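Local coordinates for alanine racemase (Corynebacterium glutamicum, PDB 2DY3), which is a pyridoxal-5'-phosphate-binding protein of the alanine racemase family, joining an N-terminal TIM-barrel domain to a largely beta C-terminal domain in a two-chain assembly, at residues 82-87 / 106-111; 179-184 / 189-194; 278-283 / 349-354. One frame throughout, in Å; residues are numbered along the deposited sequence.

Contacts 1 and 2 both belong to the N-terminal TIM-barrel domain, each joining a loop to a helix of the barrel wall; their centres are about 21 Å apart and their nearest atoms about 9 Å. Contact 3 lies in the C-terminal domain, its centre about 35 Å from that of contact 1 and about 42 Å from that of contact 2. None of the three touches another; the nearest atoms of contact 3 are about 18 Å from contact 1 and about 25 Å from contact 2. The side chain of Trp-82 is about 11 Å from pyridoxal-5'-phosphate, those of Asn-194 and Arg-351 about 13 Å. Contacts 1 and 3 also meet the second subunit; contact 2 does not.

Contact 1: residues 82-87 / 106-111; sequences WTPEQD and AKALIE
With chi1 at 58°, Trp-82 sets its indole between its own backbone N and carbonyl carbon and extends the six-membered ring to Leu-109, whose CG is turned anti to the carbonyl carbon (chi1 -67°) so that its branched end reaches the indole. The meeting is at the ring edge, near its plane: Trp-82 CH2 is 4.0 Å from Leu-109 CG and equally far from Leu-109 CD2, while Trp-82 CZ2 faces Leu-109 CD1 at 4.1 Å. CD1 stays near the ring plane beside the CZ2-CH2 edge, whereas CD2 stands to one side of the plane and touches CH2 alone. A second apolar pair lies alongside, where Pro-84 CB approaches Ala-108 CB to 3.7 Å and Pro-84 CG follows at 4.0 Å from the same methyl. The proline is the second residue of a type I beta turn from Thr-83 to Gln-86, closed by the backbone hydrogen bond from Gln-86 N to Thr-83 O, 2.9 Å. In the TIM barrel this turn follows strand 76-81, and helix 103-110 follows the neighbouring parallel strand 97-100, so the contact ties successive beta-alpha units together. His-105 meets the indole edge-to-face, and Trp-82 NE1 makes a weak hydrogen bond to Ala-99 O. Leu-109 also packs on Leu-98 and Val-100 of strand 97-100, while Thr-83 touches Leu-3 of the second subunit.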
loop_
_atom_site.group_PDB
_atom_site.type_symbol
_atom_site.label_atom_id
_atom_site.label_comp_id
_atom_site.label_asym_id
_atom_site.label_seq_id
_atom_site.Cartn_x
_atom_site.Cartn_y
_atom_site.Cartn_z
ATOM N N TRP B 82 20.429 2.888 4.992
ATOM C CA TRP B 82 21.106 3.173 3.732
ATOM C C TRP B 82 22.296 2.232 3.643
ATOM O O TRP B 82 22.639 1.578 4.623
ATOM C CB TRP B 82 21.622 4.617 3.707
ATOM C CG TRP B 82 22.577 4.948 4.833
ATOM C CD1 TRP B 82 22.248 5.229 6.128
ATOM C CD2 TRP B 82 24.010 5.046 4.756
ATOM N NE1 TRP B 82 23.381 5.501 6.860
ATOM C CE2 TRP B 82 24.476 5.395 6.043
ATOM C CE3 TRP B 82 24.943 4.875 3.726
ATOM C CZ2 TRP B 82 25.836 5.576 6.328
ATOM C CZ3 TRP B 82 26.290 5.052 4.009
ATOM C CH2 TRP B 82 26.724 5.399 5.301
ATOM N N THR B 83 22.909 2.153 2.467
ATOM C CA THR B 83 24.083 1.312 2.273
ATOM C C THR B 83 25.114 2.144 1.538
ATOM O O THR B 83 24.772 3.078 0.821
ATOM C CB THR B 83 23.779 0.049 1.433
ATOM O OG1 THR B 83 23.356 0.441 0.119
ATOM C CG2 THR B 83 22.692 -0.796 2.107
ATOM N N PRO B 84 26.396 1.811 1.707
ATOM C CA PRO B 84 27.501 2.526 1.063
ATOM C C PRO B 84 27.424 2.481 -0.454
ATOM O O PRO B 84 28.105 3.244 -1.141
ATOM C CB PRO B 84 28.736 1.801 1.593
ATOM C CG PRO B 84 28.287 1.324 2.950
ATOM C CD PRO B 84 26.906 0.798 2.650
ATOM N N GLU B 85 26.594 1.584 -0.970
ATOM C CA GLU B 85 26.438 1.431 -2.408
ATOM C C GLU B 85 25.535 2.519 -2.988
ATOM O O GLU B 85 25.527 2.749 -4.197
ATOM C CB GLU B 85 25.865 0.046 -2.731
ATOM C CG GLU B 85 26.750 -1.139 -2.300
ATOM C CD GLU B 85 26.806 -1.345 -0.783
ATOM O OE1 GLU B 85 27.355 -0.477 -0.074
ATOM O OE2 GLU B 85 26.302 -2.383 -0.294
ATOM N N GLN B 86 24.770 3.183 -2.127
ATOM C CA GLN B 86 23.885 4.248 -2.582
ATOM C C GLN B 86 24.640 5.566 -2.584
ATOM O O GLN B 86 25.761 5.647 -2.086
ATOM C CB GLN B 86 22.679 4.388 -1.657
ATOM C CG GLN B 86 21.943 3.100 -1.367
ATOM C CD GLN B 86 20.665 3.356 -0.607
ATOM O OE1 GLN B 86 19.608 3.607 -1.199
ATOM N NE2 GLN B 86 20.754 3.320 0.715
ATOM N N ASP B 87 24.016 6.602 -3.129
ATOM C CA ASP B 87 24.631 7.923 -3.170
ATOM C C ASP B 87 24.385 8.630 -1.830
ATOM O O ASP B 87 23.623 9.598 -1.760
ATOM C CB ASP B 87 24.026 8.747 -4.312
ATOM C CG ASP B 87 24.726 10.076 -4.509
ATOM O OD1 ASP B 87 24.330 10.827 -5.420
ATOM O OD2 ASP B 87 25.676 10.369 -3.760
ATOM N N ALA B 106 30.874 2.903 8.504
ATOM C CA ALA B 106 31.855 3.784 9.114
ATOM C C ALA B 106 32.995 4.002 8.113
ATOM O O ALA B 106 33.442 5.129 7.895
ATOM C CB ALA B 106 32.397 3.156 10.400
ATOM N N LYS B 107 33.439 2.914 7.493
ATOM C CA LYS B 107 34.530 2.970 6.532
ATOM C C LYS B 107 34.219 3.868 5.340
ATOM O O LYS B 107 35.056 4.676 4.923
ATOM C CB LYS B 107 34.863 1.560 6.044
ATOM C CG LYS B 107 36.042 1.496 5.095
ATOM C CD LYS B 107 36.423 0.056 4.799
ATOM C CE LYS B 107 37.650 -0.012 3.904
ATOM N NZ LYS B 107 38.017 -1.420 3.594
ATOM N N ALA B 108 33.017 3.724 4.794
ATOM C CA ALA B 108 32.605 4.518 3.645
ATOM C C ALA B 108 32.562 6.005 3.986
ATOM O O ALA B 108 32.861 6.852 3.145
ATOM C CB ALA B 108 31.234 4.052 3.149
ATOM N N LEU B 109 32.188 6.319 5.221
ATOM C CA LEU B 109 32.098 7.708 5.658
ATOM C C LEU B 109 33.472 8.328 5.859
ATOM O O LEU B 109 33.721 9.451 5.428
ATOM C CB LEU B 109 31.289 7.796 6.956
ATOM C CG LEU B 109 29.807 7.444 6.781
ATOM C CD1 LEU B 109 29.145 7.267 8.129
ATOM C CD2 LEU B 109 29.122 8.539 5.979
ATOM N N ILE B 110 34.361 7.587 6.514
ATOM C CA ILE B 110 35.715 8.064 6.770
ATOM C C ILE B 110 36.465 8.283 5.465
ATOM O O ILE B 110 37.285 9.197 5.351
ATOM C CB ILE B 110 36.502 7.055 7.626
ATOM C CG1 ILE B 110 35.929 7.017 9.046
ATOM C CG2 ILE B 110 37.970 7.432 7.664
ATOM C CD1 ILE B 110 36.500 5.899 9.897
ATOM N N GLU B 111 36.175 7.448 4.474
ATOM C CA GLU B 111 36.848 7.567 3.192
ATOM C C GLU B 111 36.163 8.557 2.257
ATOM O O GLU B 111 36.545 8.682 1.092
ATOM C CB GLU B 111 36.965 6.190 2.535
ATOM C CG GLU B 111 37.877 5.238 3.307
ATOM C CD GLU B 111 37.879 3.831 2.740
ATOM O OE1 GLU B 111 38.642 2.984 3.253
ATOM O OE2 GLU B 111 37.115 3.568 1.788
#

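Contact 2: residues 179-184 / 189-194; sequences RALALA and LECPVN
Leu-181 and Ala-184, one turn apart on helix 169-186, offer a bump and a hollow: the Leu-181 methyls fit between Cys-191 CB and the Asn-194 amide, and the dip beside Ala-184 CB receives the sulfur of Cys-191. Because Leu-181 carries CG anti to its backbone N (chi1 -176°), its two methyls are brought up to the loop. Leu-181 CD1 presses on Cys-191 CB at 3.4 Å, tighter than usual for two carbons. Both methyls pack over one face of the Asn-194 amide by van der Waals contact alone, Leu-181 CD2 lying nearly above Asn-194 ND2 at 3.4 Å. Cys-191 SG is 3.9 Å from Ala-184 CB and the same distance from Leu-181 CD1. In the last turn of helix 169-186, Leu-189 N donates to Ala-184 O over 2.9 Å (N-H...O angle 155°, donor tilted 32° from the carbonyl plane), a 6-to-1 bond consistent with a Schellman-type ending. Leu-189 CB rests against that same oxygen at 3.3 Å. The amide of Asn-194 is held from both ends, OD1 accepting from Met-155 N and ND2 making a weak bond to Cys-191 O at 3.0 Å. Leu-181 and Ala-184 also pack on Met-155 of strand 150-156, and Val-193 shares backbone hydrogen bonds with Thr-153. A chain that leaves a wall helix, folds back against it and returns beside the strands is consistent with the alpha-to-beta connection of a TIM barrel.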
loop_
_atom_site.group_PDB
_atom_site.type_symbol
_atom_site.label_atom_id
_atom_site.label_comp_id
_atom_site.label_asym_id
_atom_site.label_seq_id
_atom_site.Cartn_x
_atom_site.Cartn_y
_atom_site.Cartn_z
ATOM N N ARG B 179 27.275 1.005 28.122
ATOM C CA ARG B 179 28.603 0.420 28.065
ATOM C C ARG B 179 29.274 0.938 26.795
ATOM O O ARG B 179 30.461 1.271 26.786
ATOM C CB ARG B 179 28.475 -1.106 28.043
ATOM C CG ARG B 179 29.777 -1.869 28.001
ATOM C CD ARG B 179 29.567 -3.293 28.510
ATOM N NE ARG B 179 28.589 -4.036 27.720
ATOM C CZ ARG B 179 27.618 -4.780 28.243
ATOM N NH1 ARG B 179 27.491 -4.883 29.560
ATOM N NH2 ARG B 179 26.769 -5.421 27.451
ATOM N N ALA B 180 28.490 1.024 25.724
ATOM C CA ALA B 180 28.983 1.510 24.443
ATOM C C ALA B 180 29.325 2.999 24.518
ATOM O O ALA B 180 30.372 3.431 24.031
ATOM C CB ALA B 180 27.932 1.267 23.359
ATOM N N LEU B 181 28.441 3.778 25.130
ATOM C CA LEU B 181 28.649 5.218 25.257
ATOM C C LEU B 181 29.908 5.546 26.060
ATOM O O LEU B 181 30.653 6.470 25.717
ATOM C CB LEU B 181 27.420 5.864 25.908
ATOM C CG LEU B 181 27.406 7.393 26.031
ATOM C CD1 LEU B 181 27.619 8.035 24.673
ATOM C CD2 LEU B 181 26.079 7.840 26.624
ATOM N N ALA B 182 30.153 4.785 27.122
ATOM C CA ALA B 182 31.331 5.012 27.947
ATOM C C ALA B 182 32.594 4.679 27.155
ATOM O O ALA B 182 33.603 5.387 27.244
ATOM C CB ALA B 182 31.264 4.159 29.215
ATOM N N LEU B 183 32.529 3.605 26.374
ATOM C CA LEU B 183 33.658 3.168 25.561
ATOM C C LEU B 183 33.940 4.213 24.478
ATOM O O LEU B 183 35.094 4.488 24.147
ATOM C CB LEU B 183 33.331 1.827 24.907
ATOM C CG LEU B 183 34.455 0.832 24.608
ATOM C CD1 LEU B 183 33.963 -0.156 23.556
ATOM C CD2 LEU B 183 35.693 1.542 24.113
ATOM N N ALA B 184 32.876 4.792 23.929
ATOM C CA ALA B 184 33.005 5.801 22.881
ATOM C C ALA B 184 33.682 7.066 23.400
ATOM O O ALA B 184 34.577 7.611 22.749
ATOM C CB ALA B 184 31.629 6.140 22.309
ATOM N N LEU B 189 35.165 10.318 21.751
ATOM C CA LEU B 189 33.923 10.709 21.087
ATOM C C LEU B 189 32.966 11.241 22.143
ATOM O O LEU B 189 32.411 10.478 22.932
ATOM C CB LEU B 189 33.279 9.521 20.361
ATOM C CG LEU B 189 33.992 8.926 19.140
ATOM C CD1 LEU B 189 33.195 7.731 18.637
ATOM C CD2 LEU B 189 34.139 9.969 18.043
ATOM N N GLU B 190 32.785 12.556 22.152
ATOM C CA GLU B 190 31.905 13.206 23.115
ATOM C C GLU B 190 30.490 12.629 23.135
ATOM O O GLU B 190 29.919 12.427 24.203
ATOM C CB GLU B 190 31.830 14.715 22.833
ATOM C CG GLU B 190 30.852 15.456 23.747
ATOM C CD GLU B 190 30.752 16.942 23.448
ATOM O OE1 GLU B 190 30.770 17.325 22.259
ATOM O OE2 GLU B 190 30.631 17.731 24.405
ATOM N N CYS B 191 29.930 12.362 21.958
ATOM C CA CYS B 191 28.567 11.836 21.862
ATOM C C CYS B 191 27.628 12.723 22.682
ATOM O O CYS B 191 26.957 12.257 23.600
ATOM C CB CYS B 191 28.504 10.396 22.386
ATOM S SG CYS B 191 29.395 9.184 21.381
ATOM N N PRO B 192 27.563 14.019 22.339
ATOM C CA PRO B 192 26.747 15.059 22.977
ATOM C C PRO B 192 25.248 14.791 23.056
ATOM O O PRO B 192 24.608 15.081 24.070
ATOM C CB PRO B 192 27.030 16.297 22.126
ATOM C CG PRO B 192 28.357 16.020 21.529
ATOM C CD PRO B 192 28.293 14.573 21.189
ATOM N N VAL B 193 24.683 14.252 21.979
ATOM C CA VAL B 193 23.250 14.006 21.938
ATOM C C VAL B 193 22.912 12.553 21.641
ATOM O O VAL B 193 23.135 12.058 20.534
ATOM C CB VAL B 193 22.589 14.924 20.885
ATOM C CG1 VAL B 193 21.084 14.738 20.888
ATOM C CG2 VAL B 193 22.954 16.375 21.184
ATOM N N ASN B 194 22.366 11.873 22.642
ATOM C CA ASN B 194 22.017 10.472 22.501
ATOM C C ASN B 194 20.521 10.275 22.704
ATOM O O ASN B 194 19.859 11.094 23.342
ATOM C CB ASN B 194 22.805 9.635 23.512
ATOM C CG ASN B 194 24.306 9.891 23.441
ATOM O OD1 ASN B 194 24.929 9.708 22.395
ATOM N ND2 ASN B 194 24.893 10.317 24.563
#

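Contact 3: residues 278-283 / 349-354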
loop_
_atom_site.group_PDB
_atom_site.type_symbol
_atom_site.label_atom_id
_atom_site.label_comp_id
_atom_site.label_asym_id
_atom_site.label_seq_id
_atom_site.Cartn_x
_atom_site.Cartn_y
_atom_site.Cartn_z
ATOM N N GLY B 278 -5.816 -1.370 0.248
ATOM C CA GLY B 278 -5.335 -1.524 1.608
ATOM C C GLY B 278 -6.207 -2.378 2.507
ATOM O O GLY B 278 -5.804 -2.721 3.618
ATOM N N MET B 279 -7.408 -2.706 2.047
ATOM C CA MET B 279 -8.310 -3.531 2.836
ATOM C C MET B 279 -7.921 -4.987 2.664
ATOM O O MET B 279 -8.185 -5.591 1.625
ATOM C CB MET B 279 -9.758 -3.354 2.383
ATOM C CG MET B 279 -10.753 -4.200 3.169
ATOM S SD MET B 279 -11.029 -3.627 4.882
ATOM C CE MET B 279 -9.787 -4.432 5.728
ATOM N N PRO B 280 -7.281 -5.569 3.684
ATOM C CA PRO B 280 -6.849 -6.970 3.652
ATOM C C PRO B 280 -8.018 -7.921 3.407
ATOM O O PRO B 280 -9.132 -7.692 3.892
ATOM C CB PRO B 280 -6.247 -7.175 5.039
ATOM C CG PRO B 280 -5.740 -5.818 5.395
ATOM C CD PRO B 280 -6.859 -4.920 4.936
ATOM N N ARG B 281 -7.767 -8.984 2.651
ATOM C CA ARG B 281 -8.803 -9.974 2.392
ATOM C C ARG B 281 -9.105 -10.700 3.709
ATOM O O ARG B 281 -10.224 -11.156 3.937
ATOM C CB ARG B 281 -8.328 -10.973 1.330
ATOM C CG ARG B 281 -8.151 -10.352 -0.050
ATOM C CD ARG B 281 -7.556 -11.314 -1.070
ATOM N NE ARG B 281 -8.373 -12.506 -1.290
ATOM C CZ ARG B 281 -8.115 -13.698 -0.758
ATOM N NH1 ARG B 281 -7.060 -13.865 0.026
ATOM N NH2 ARG B 281 -8.914 -14.726 -1.008
ATOM N N HIS B 282 -8.096 -10.781 4.577
ATOM C CA HIS B 282 -8.216 -11.446 5.875
ATOM C C HIS B 282 -9.112 -10.707 6.860
ATOM O O HIS B 282 -9.532 -11.270 7.875
ATOM C CB HIS B 282 -6.831 -11.626 6.506
ATOM C CG HIS B 282 -5.978 -12.639 5.810
ATOM N ND1 HIS B 282 -4.634 -12.792 6.078
ATOM C CD2 HIS B 282 -6.279 -13.558 4.863
ATOM C CE1 HIS B 282 -4.145 -13.761 5.325
ATOM N NE2 HIS B 282 -5.124 -14.242 4.579
ATOM N N ALA B 283 -9.403 -9.444 6.569
ATOM C CA ALA B 283 -10.256 -8.658 7.451
ATOM C C ALA B 283 -11.700 -9.137 7.362
ATOM O O ALA B 283 -12.563 -8.676 8.111
ATOM C CB ALA B 283 -10.170 -7.190 7.084
ATOM N N VAL B 349 -2.795 2.339 10.131
ATOM C CA VAL B 349 -2.676 3.664 9.524
ATOM C C VAL B 349 -1.847 3.632 8.243
ATOM O O VAL B 349 -1.977 4.511 7.392
ATOM C CB VAL B 349 -2.073 4.702 10.496
ATOM C CG1 VAL B 349 -2.997 4.865 11.709
ATOM C CG2 VAL B 349 -0.666 4.289 10.913
ATOM N N CYS B 350 -1.007 2.610 8.105
ATOM C CA CYS B 350 -0.170 2.459 6.916
ATOM C C CYS B 350 -0.907 1.733 5.797
ATOM O O CYS B 350 -0.427 1.695 4.664
ATOM C CB CYS B 350 1.106 1.667 7.245
ATOM S SG CYS B 350 2.416 2.600 8.073
ATOM N N ARG B 351 -2.069 1.163 6.106
ATOM C CA ARG B 351 -2.826 0.407 5.111
ATOM C C ARG B 351 -3.503 1.143 3.953
ATOM O O ARG B 351 -3.406 0.700 2.805
ATOM C CB ARG B 351 -3.866 -0.477 5.806
ATOM C CG ARG B 351 -3.272 -1.648 6.583
ATOM C CD ARG B 351 -2.567 -2.651 5.664
ATOM N NE ARG B 351 -1.489 -2.038 4.889
ATOM C CZ ARG B 351 -0.387 -1.506 5.413
ATOM N NH1 ARG B 351 -0.203 -1.514 6.727
ATOM N NH2 ARG B 351 0.525 -0.948 4.623
ATOM N N PRO B 352 -4.205 2.260 4.230
ATOM C CA PRO B 352 -4.893 3.026 3.177
ATOM C C PRO B 352 -3.990 3.369 1.998
ATOM O O PRO B 352 -3.048 4.148 2.133
ATOM C CB PRO B 352 -5.391 4.265 3.924
ATOM C CG PRO B 352 -5.697 3.706 5.290
ATOM C CD PRO B 352 -4.443 2.867 5.549
ATOM N N THR B 353 -4.296 2.794 0.838
ATOM C CA THR B 353 -3.488 2.998 -0.358
ATOM C C THR B 353 -4.341 2.900 -1.637
ATOM O O THR B 353 -5.558 3.072 -1.594
ATOM C CB THR B 353 -2.340 1.940 -0.381
ATOM O OG1 THR B 353 -1.396 2.251 -1.410
ATOM C CG2 THR B 353 -2.903 0.539 -0.617
ATOM N N GLY B 354 -3.696 2.649 -2.773
ATOM C CA GLY B 354 -4.418 2.518 -4.031
ATOM C C GLY B 354 -5.214 3.733 -4.472
ATOM O O GLY B 354 -4.651 4.806 -4.694
#
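Gly-278 and Arg-351 bring their backbones together to 4.7 Å between Gly-278 CA and Arg-351 CA, the glycine holding a phi of 116°, a conformation that itself suits this residue. The approach gives a CA-H...O contact, Gly-278 CA to Arg-351 O at 3.2 Å, with an angle of 134° at the hydrogen. Glycine suits the site on two counts: the Arg-351 carbonyl occupies the place where a CB would stand, and the backbone angles alone call for it. The arginine covers the glycine with its aliphatic part. CB, CG and CD of Arg-351 all lie near Gly-278 O, CB at 3.7 Å and CD at 3.8 Å, so the chain curls around this oxygen instead of reaching past it; the bend at chi2 (-65°) brings CD back to it. Pro-280 CG adds a loose apolar approach to Arg-351 CD at 4.5 Å. Beyond the Arg-351 carbonyl, the methyl of Thr-353 takes over: CG2 lies 3.6 Å from Gly-278 N and 3.9 Å from Gly-278 CA, and the Thr-353 backbone is hydrogen-bonded to that of Asp-277. The guanidinium of Arg-351 sits close to Arg-351 of the second subunit, where like charges approach, and its side chain also packs on Tyr-275 of that subunit. In the C-terminal domain, the contact joins the loop between strands 267-271 and 288-291 to the chain that leaves helix 345-350, which carries Tyr-346 of the pyridoxal-5'-phosphate pocket, for strand 357-360. Met-279 packs on Phe-337 of helix 334-340, and Pro-352 rests on Trp-238 of strand 236-247.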